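Local coordinates for NikO protein (Streptomyces tendae, PDB 4FQD) that is an enolpyruvyl transferase essential in nikkomycin biosynthesis and, as in its MurA relatives, probably moves the enolpyruvyl group of phosphoenolpyruvate onto an acceptor, at residues K197-M202 against T210-P215; E236-G239 against W243-H246. The protein carries 4 engineered substitutions. All coordinates share one frame; numbering follows the deposited sequence.

Contact 1: residues K197-M202 against T210-P215; sequences KTALLM and TTLQHP. With SO4 (sulfate ion), chain C.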
ATOM      1  N   LYS A 197     -13.403 -12.915  17.144  1.00 10.69           N
ATOM      2  CA  LYS A 197     -13.475 -13.034  18.595  1.00 14.73           C
ATOM      3  C   LYS A 197     -14.839 -13.552  19.032  1.00 15.33           C
ATOM      4  O   LYS A 197     -14.935 -14.457  19.861  1.00 14.47           O
ATOM      5  CB  LYS A 197     -13.198 -11.683  19.255  1.00 11.97           C
ATOM      6  CG  LYS A 197     -11.821 -11.119  18.955  1.00 15.48           C
ATOM      7  CD  LYS A 197     -11.675  -9.708  19.496  1.00 14.29           C
ATOM      8  CE  LYS A 197     -10.333  -9.110  19.112  1.00 15.54           C
ATOM      9  NZ  LYS A 197     -10.140  -7.756  19.698  1.00 18.51           N
ATOM     10  N   THR A 198     -15.891 -12.975  18.461  1.00 12.80           N
ATOM     11  CA  THR A 198     -17.256 -13.363  18.790  1.00 10.40           C
ATOM     12  C   THR A 198     -17.538 -14.807  18.388  1.00 17.71           C
ATOM     13  O   THR A 198     -18.069 -15.587  19.180  1.00 14.65           O
ATOM     14  CB  THR A 198     -18.280 -12.441  18.104  1.00 13.35           C
ATOM     15  OG1 THR A 198     -18.064 -11.088  18.526  1.00 13.79           O
ATOM     16  CG2 THR A 198     -19.698 -12.857  18.462  1.00 16.63           C
ATOM     17  N   ALA A 199     -17.172 -15.158  17.158  1.00 12.97           N
ATOM     18  CA  ALA A 199     -17.403 -16.502  16.637  1.00 10.14           C
ATOM     19  C   ALA A 199     -16.689 -17.566  17.465  1.00 15.40           C
ATOM     20  O   ALA A 199     -17.234 -18.644  17.704  1.00 16.55           O
ATOM     21  CB  ALA A 199     -16.975 -16.588  15.184  1.00 12.58           C
ATOM     22  N   LEU A 200     -15.470 -17.260  17.893  1.00 11.53           N
ATOM     23  CA  LEU A 200     -14.707 -18.175  18.733  1.00 15.47           C
ATOM     24  C   LEU A 200     -15.391 -18.388  20.077  1.00 13.98           C
ATOM     25  O   LEU A 200     -15.521 -19.520  20.543  1.00 13.93           O
ATOM     26  CB  LEU A 200     -13.286 -17.656  18.946  1.00 11.62           C
ATOM     27  CG  LEU A 200     -12.241 -18.133  17.940  1.00 16.72           C
ATOM     28  CD1 LEU A 200     -10.926 -17.418  18.173  1.00 22.80           C
ATOM     29  CD2 LEU A 200     -12.057 -19.637  18.054  1.00 11.92           C
ATOM     30  N   LEU A 201     -15.826 -17.293  20.691  1.00 12.04           N
ATOM     31  CA  LEU A 201     -16.532 -17.354  21.965  1.00 16.03           C
ATOM     32  C   LEU A 201     -17.838 -18.128  21.826  1.00 14.99           C
ATOM     33  O   LEU A 201     -18.156 -18.977  22.659  1.00 17.07           O
ATOM     34  CB  LEU A 201     -16.803 -15.946  22.497  1.00 12.48           C
ATOM     35  CG  LEU A 201     -15.587 -15.157  22.986  1.00 14.07           C
ATOM     36  CD1 LEU A 201     -15.966 -13.716  23.289  1.00 18.73           C
ATOM     37  CD2 LEU A 201     -14.980 -15.819  24.212  1.00  9.48           C
ATOM     38  N   MET A 202     -18.586 -17.830  20.768  1.00 12.45           N
ATOM     39  CA  MET A 202     -19.849 -18.510  20.504  1.00 16.54           C
ATOM     40  C   MET A 202     -19.636 -19.997  20.250  1.00 16.58           C
ATOM     41  O   MET A 202     -20.454 -20.826  20.644  1.00 15.65           O
ATOM     42  CB  MET A 202     -20.566 -17.876  19.309  1.00 13.43           C
ATOM     43  CG  MET A 202     -21.090 -16.473  19.566  1.00 16.40           C
ATOM     44  SD  MET A 202     -22.277 -16.407  20.922  1.00 18.87           S
ATOM     45  CE  MET A 202     -23.582 -17.456  20.285  1.00 18.57           C
ATOM     46  N   THR A 210     -17.904 -26.227  15.440  1.00 11.79           N
ATOM     47  CA  THR A 210     -17.887 -24.970  14.708  1.00 11.87           C
ATOM     48  C   THR A 210     -16.558 -24.817  13.974  1.00 12.65           C
ATOM     49  O   THR A 210     -15.492 -25.003  14.559  1.00 13.62           O
ATOM     50  CB  THR A 210     -18.105 -23.767  15.650  1.00 14.20           C
ATOM     51  OG1 THR A 210     -19.416 -23.839  16.224  1.00 13.48           O
ATOM     52  CG2 THR A 210     -17.963 -22.456  14.895  1.00 10.72           C
ATOM     53  N   THR A 211     -16.629 -24.488  12.689  1.00 11.25           N
ATOM     54  CA  THR A 211     -15.431 -24.348  11.872  1.00 13.75           C
ATOM     55  C   THR A 211     -15.291 -22.933  11.323  1.00 13.81           C
ATOM     56  O   THR A 211     -16.159 -22.451  10.594  1.00 12.09           O
ATOM     57  CB  THR A 211     -15.429 -25.349  10.703  1.00 14.98           C
ATOM     58  OG1 THR A 211     -15.604 -26.678  11.211  1.00 17.76           O
ATOM     59  CG2 THR A 211     -14.118 -25.271   9.935  1.00 13.29           C
ATOM     60  N   LEU A 212     -14.194 -22.272  11.676  1.00 11.61           N
ATOM     61  CA  LEU A 212     -13.952 -20.903  11.238  1.00 13.97           C
ATOM     62  C   LEU A 212     -12.879 -20.853  10.157  1.00 15.09           C
ATOM     63  O   LEU A 212     -11.862 -21.542  10.243  1.00 15.87           O
ATOM     64  CB  LEU A 212     -13.552 -20.022  12.423  1.00 10.32           C
ATOM     65  CG  LEU A 212     -14.477 -20.088  13.639  1.00 13.04           C
ATOM     66  CD1 LEU A 212     -14.063 -19.071  14.692  1.00 12.10           C
ATOM     67  CD2 LEU A 212     -15.929 -19.889  13.228  1.00 11.52           C
ATOM     68  N   GLN A 213     -13.109 -20.029   9.141  1.00 20.33           N
ATOM     69  CA  GLN A 213     -12.203 -19.954   8.003  1.00 19.91           C
ATOM     70  C   GLN A 213     -11.555 -18.581   7.874  1.00 14.14           C
ATOM     71  O   GLN A 213     -12.221 -17.561   8.027  1.00 14.79           O
ATOM     72  CB  GLN A 213     -12.953 -20.288   6.717  1.00 19.60           C
ATOM     73  CG  GLN A 213     -12.120 -21.047   5.729  1.00 24.91           C
ATOM     74  CD  GLN A 213     -11.786 -22.440   6.219  1.00 39.20           C
ATOM     75  OE1 GLN A 213     -10.686 -22.939   5.994  1.00 35.42           O
ATOM     76  NE2 GLN A 213     -12.745 -23.083   6.880  1.00 28.82           N
ATOM     77  N   HIS A 214     -10.256 -18.573   7.577  1.00 12.77           N
ATOM     78  CA  HIS A 214      -9.477 -17.339   7.448  1.00 17.08           C
ATOM     79  C   HIS A 214      -9.616 -16.421   8.662  1.00 15.94           C
ATOM     80  O   HIS A 214     -10.143 -15.314   8.546  1.00 15.39           O
ATOM     81  CB  HIS A 214      -9.870 -16.579   6.178  1.00 15.49           C
ATOM     82  CG  HIS A 214      -9.806 -17.404   4.930  1.00 18.32           C
ATOM     83  ND1 HIS A 214     -10.930 -17.875   4.292  1.00 18.12           N
ATOM     84  CD2 HIS A 214      -8.748 -17.840   4.205  1.00 19.21           C
ATOM     85  CE1 HIS A 214     -10.572 -18.566   3.225  1.00 22.29           C
ATOM     86  NE2 HIS A 214      -9.253 -18.562   3.149  1.00 28.66           N
ATOM     87  N   PRO A 215      -9.135 -16.872   9.829  1.00 13.15           N
ATOM     88  CA  PRO A 215      -9.330 -16.103  11.062  1.00 16.06           C
ATOM     89  C   PRO A 215      -8.322 -14.969  11.234  1.00 12.88           C
ATOM     90  O   PRO A 215      -7.279 -14.951  10.578  1.00 11.32           O
ATOM     91  CB  PRO A 215      -9.112 -17.155  12.149  1.00 15.25           C
ATOM     92  CG  PRO A 215      -8.107 -18.078  11.553  1.00 13.93           C
ATOM     93  CD  PRO A 215      -8.394 -18.123  10.072  1.00 12.64           C
TER
HETATM   94  S   SO4 C 501     -11.730  -4.842  17.799  1.00 44.01           S
HETATM   95  O1  SO4 C 501     -11.863  -6.296  17.757  1.00 26.60           O
HETATM   96  O2  SO4 C 501     -11.944  -4.373  19.165  1.00 29.46           O
HETATM   97  O3  SO4 C 501     -10.389  -4.469  17.359  1.00 59.60           O
HETATM   98  O4  SO4 C 501     -12.720  -4.236  16.912  1.00 27.28           O

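Contact 2: residues E236-G239 against W243-H246; sequences EFAG and WVIH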
ATOM      1  N   GLU A 236      -8.974 -26.529  17.568  1.00 19.96           N
ATOM      2  CA  GLU A 236      -8.008 -27.218  16.724  1.00 20.79           C
ATOM      3  C   GLU A 236      -7.633 -26.428  15.477  1.00 21.38           C
ATOM      4  O   GLU A 236      -8.497 -25.905  14.782  1.00 15.14           O
ATOM      5  CB  GLU A 236      -8.572 -28.580  16.331  1.00 24.29           C
ATOM      6  CG  GLU A 236      -7.792 -29.327  15.281  1.00 26.81           C
ATOM      7  CD  GLU A 236      -8.512 -30.586  14.842  1.00 43.68           C
ATOM      8  OE1 GLU A 236      -9.604 -30.881  15.379  1.00 35.25           O
ATOM      9  OE2 GLU A 236      -7.987 -31.285  13.954  1.00 51.49           O
ATOM     10  N   PHE A 237      -6.335 -26.345  15.202  1.00 17.06           N
ATOM     11  CA  PHE A 237      -5.844 -25.704  13.987  1.00 20.00           C
ATOM     12  C   PHE A 237      -5.676 -26.763  12.900  1.00 24.33           C
ATOM     13  O   PHE A 237      -4.567 -27.237  12.654  1.00 26.64           O
ATOM     14  CB  PHE A 237      -4.508 -25.014  14.252  1.00 18.51           C
ATOM     15  CG  PHE A 237      -4.597 -23.861  15.216  1.00 23.51           C
ATOM     16  CD1 PHE A 237      -5.822 -23.315  15.572  1.00 22.21           C
ATOM     17  CD2 PHE A 237      -3.448 -23.320  15.763  1.00 22.24           C
ATOM     18  CE1 PHE A 237      -5.890 -22.255  16.459  1.00 18.75           C
ATOM     19  CE2 PHE A 237      -3.509 -22.262  16.647  1.00 25.78           C
ATOM     20  CZ  PHE A 237      -4.733 -21.727  16.996  1.00 19.47           C
ATOM     21  N   ALA A 238      -6.786 -27.134  12.265  1.00 23.34           N
ATOM     22  CA  ALA A 238      -6.796 -28.170  11.231  1.00 21.02           C
ATOM     23  C   ALA A 238      -5.938 -27.801  10.027  1.00 28.37           C
ATOM     24  O   ALA A 238      -5.241 -28.646   9.466  1.00 36.52           O
ATOM     25  CB  ALA A 238      -8.224 -28.456  10.793  1.00 19.89           C
ATOM     26  N   GLY A 239      -6.001 -26.537   9.626  1.00 23.80           N
ATOM     27  CA  GLY A 239      -5.201 -26.048   8.521  1.00 22.65           C
ATOM     28  C   GLY A 239      -4.647 -24.672   8.827  1.00 28.17           C
ATOM     29  O   GLY A 239      -4.924 -24.113   9.890  1.00 24.86           O
ATOM     30  N   TRP A 243      -9.807 -23.190  11.537  1.00 12.93           N
ATOM     31  CA  TRP A 243      -9.898 -23.418  12.973  1.00 14.58           C
ATOM     32  C   TRP A 243     -11.187 -24.155  13.310  1.00 16.53           C
ATOM     33  O   TRP A 243     -12.274 -23.740  12.907  1.00 13.45           O
ATOM     34  CB  TRP A 243      -9.832 -22.095  13.740  1.00 13.59           C
ATOM     35  CG  TRP A 243      -8.485 -21.444  13.701  1.00 17.89           C
ATOM     36  CD1 TRP A 243      -7.383 -21.879  13.022  1.00 17.62           C
ATOM     37  CD2 TRP A 243      -8.091 -20.247  14.373  1.00 16.06           C
ATOM     38  NE1 TRP A 243      -6.330 -21.024  13.228  1.00 15.43           N
ATOM     39  CE2 TRP A 243      -6.741 -20.005  14.059  1.00 17.03           C
ATOM     40  CE3 TRP A 243      -8.751 -19.341  15.216  1.00 18.20           C
ATOM     41  CZ2 TRP A 243      -6.035 -18.912  14.546  1.00 17.54           C
ATOM     42  CZ3 TRP A 243      -8.052 -18.253  15.702  1.00 12.88           C
ATOM     43  CH2 TRP A 243      -6.708 -18.047  15.367  1.00  9.45           C
ATOM     44  N   VAL A 244     -11.058 -25.250  14.050  1.00 12.74           N
ATOM     45  CA  VAL A 244     -12.207 -26.072  14.408  1.00 14.25           C
ATOM     46  C   VAL A 244     -12.433 -26.079  15.916  1.00 17.70           C
ATOM     47  O   VAL A 244     -11.549 -26.462  16.683  1.00 15.90           O
ATOM     48  CB  VAL A 244     -12.033 -27.523  13.914  1.00 16.90           C
ATOM     49  CG1 VAL A 244     -13.195 -28.386  14.377  1.00 11.90           C
ATOM     50  CG2 VAL A 244     -11.905 -27.558  12.399  1.00  9.98           C
ATOM     51  N   ILE A 245     -13.619 -25.653  16.335  1.00 15.24           N
ATOM     52  CA  ILE A 245     -13.971 -25.648  17.749  1.00 14.86           C
ATOM     53  C   ILE A 245     -14.988 -26.738  18.064  1.00 16.85           C
ATOM     54  O   ILE A 245     -16.166 -26.615  17.729  1.00 14.20           O
ATOM     55  CB  ILE A 245     -14.559 -24.293  18.195  1.00 15.96           C
ATOM     56  CG1 ILE A 245     -13.632 -23.141  17.804  1.00 12.21           C
ATOM     57  CG2 ILE A 245     -14.824 -24.298  19.696  1.00 10.25           C
ATOM     58  CD1 ILE A 245     -14.088 -22.383  16.577  1.00 11.71           C
ATOM     59  N   HIS A 246     -14.528 -27.804  18.706  1.00 12.70           N
ATOM     60  CA  HIS A 246     -15.427 -28.858  19.152  1.00 17.52           C
ATOM     61  C   HIS A 246     -16.090 -28.426  20.453  1.00 15.58           C
ATOM     62  O   HIS A 246     -15.674 -28.823  21.541  1.00 14.51           O
ATOM     63  CB  HIS A 246     -14.668 -30.170  19.336  1.00 15.46           C
ATOM     64  CG  HIS A 246     -13.933 -30.616  18.111  1.00 20.39           C
ATOM     65  ND1 HIS A 246     -14.575 -31.134  17.006  1.00 22.24           N
ATOM     66  CD2 HIS A 246     -12.612 -30.616  17.813  1.00 23.33           C
ATOM     67  CE1 HIS A 246     -13.681 -31.437  16.082  1.00 25.98           C
ATOM     68  NE2 HIS A 246     -12.483 -31.133  16.545  1.00 18.84           N
TER

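Contact 1: residues K197-M202 against T210-P215
The branched end of L212 meets A199 and L200 of the helix, a small, wholly apolar meeting that is one part of the packing of helix 192-204 on its sheet. L212 holds CG anti to its carbonyl carbon (chi1 -51°), and CD1 does most of the touching: CD1 of L212 comes 3.8 Å from CG of L200 and 3.9 Å from CB of A199. The other methyl, CD2 of L212, also reaches CB of A199, at 4.0 Å, and the alanine methyl therefore faces the fork of the leucine.

The two helix residues are placed differently. A199 points its CB at the strand, whereas the first bond of L200 leads away from it and only the end of the side chain swings back. Its chi1 of -91° is displaced from a staggered position, and CG and CD2 are then turned to CD1 of L212, the two leucine side chains crossing at a slant. No hydrogen bond joins the segments.

K197 points away from the strand. Its long chain carries NZ 3.0 Å from O1 of a sulfate, probably from the crystallisation liquor, which S193 also holds; NZ forms a salt bridge with D220 as well.

The contact belongs to the beta-alpha-beta unit made of strand 174-176, helix 192-204 and strand 209-213, within the inverse beta/alpha barrel of this family. Helix 142-149 packs on the helix through T198, A199 and M202, while helix 219-231 covers L200. L212 also touches M177, and backbone bonds that pair T211 and Q213 with I175 join the strand to its parallel neighbour.

Contact 2: residues E236-G239 against W243-H246
Two short backbone bonds join E236 and V244, an antiparallel hydrogen-bonded pair: N of E236 gives to O of V244 at 2.7 Å, and N of V244 returns one to O of E236 at 2.7 Å, nearly straight at 174°. On the face that carries the side chains of E236 and V244, a third bond runs from NE2 of H246 to OE1 of E236 (3.1 Å). E236 reaches it with CG anti to its backbone N and an extended chain. The oxygen lies at the imidazole edge, in the ring plane, although carboxylate and ring are turned 38° apart. CG1 of V244 sits over one face of that imidazole, toward its rim, and CB of A238 meets CG2 of V244.

The other face belongs to two aromatic rings. F237 and W243 point the same way and form an offset stack with planes 21° apart, the phenyl ring lying over the five-membered ring of the indole with centroids 4.1 Å apart. CE1 of F237 stands 3.4 Å from CE2 of W243. R229 adds a cation-pi contact to F237, and V221 and V225 of helix 219-231 pack on W243. With an alanine in place of W243, the F237 ring would probably lose its stacking partner and be left freer to turn, and a gap would open beside helix 219-231.

Beyond F237 the hairpin continues into a classic beta bulge, where A238 and G239 face T242. The chemistry thus divides by face: a histidine-carboxylate bond beside a small apolar contact on one, aromatic stacking on the other. The nearby carboxylate is likely to favour a protonated H246.

In the fold
Along the chain the two contacts follow one another, 197-215 before 236-246, with centres about 10 Å apart. Both reach one mixed sheet with strand order 174-176, 209-213, 242-248, 235-239, so that a beta-alpha-beta unit is followed by a hairpin that completes the sheet at its other side. Strands 209-213 and 242-248 are neighbours, with probable backbone hydrogen bonds from I245 N to T210 O and from L212 N to W243 O. Packing joins the two as well: L200 meets I245, and P215 lies against the W243 indole. The principle is that helix 192-204 packs on a sheet whose outer side is finished by the hairpin, within the inverse beta/alpha barrel of this protein.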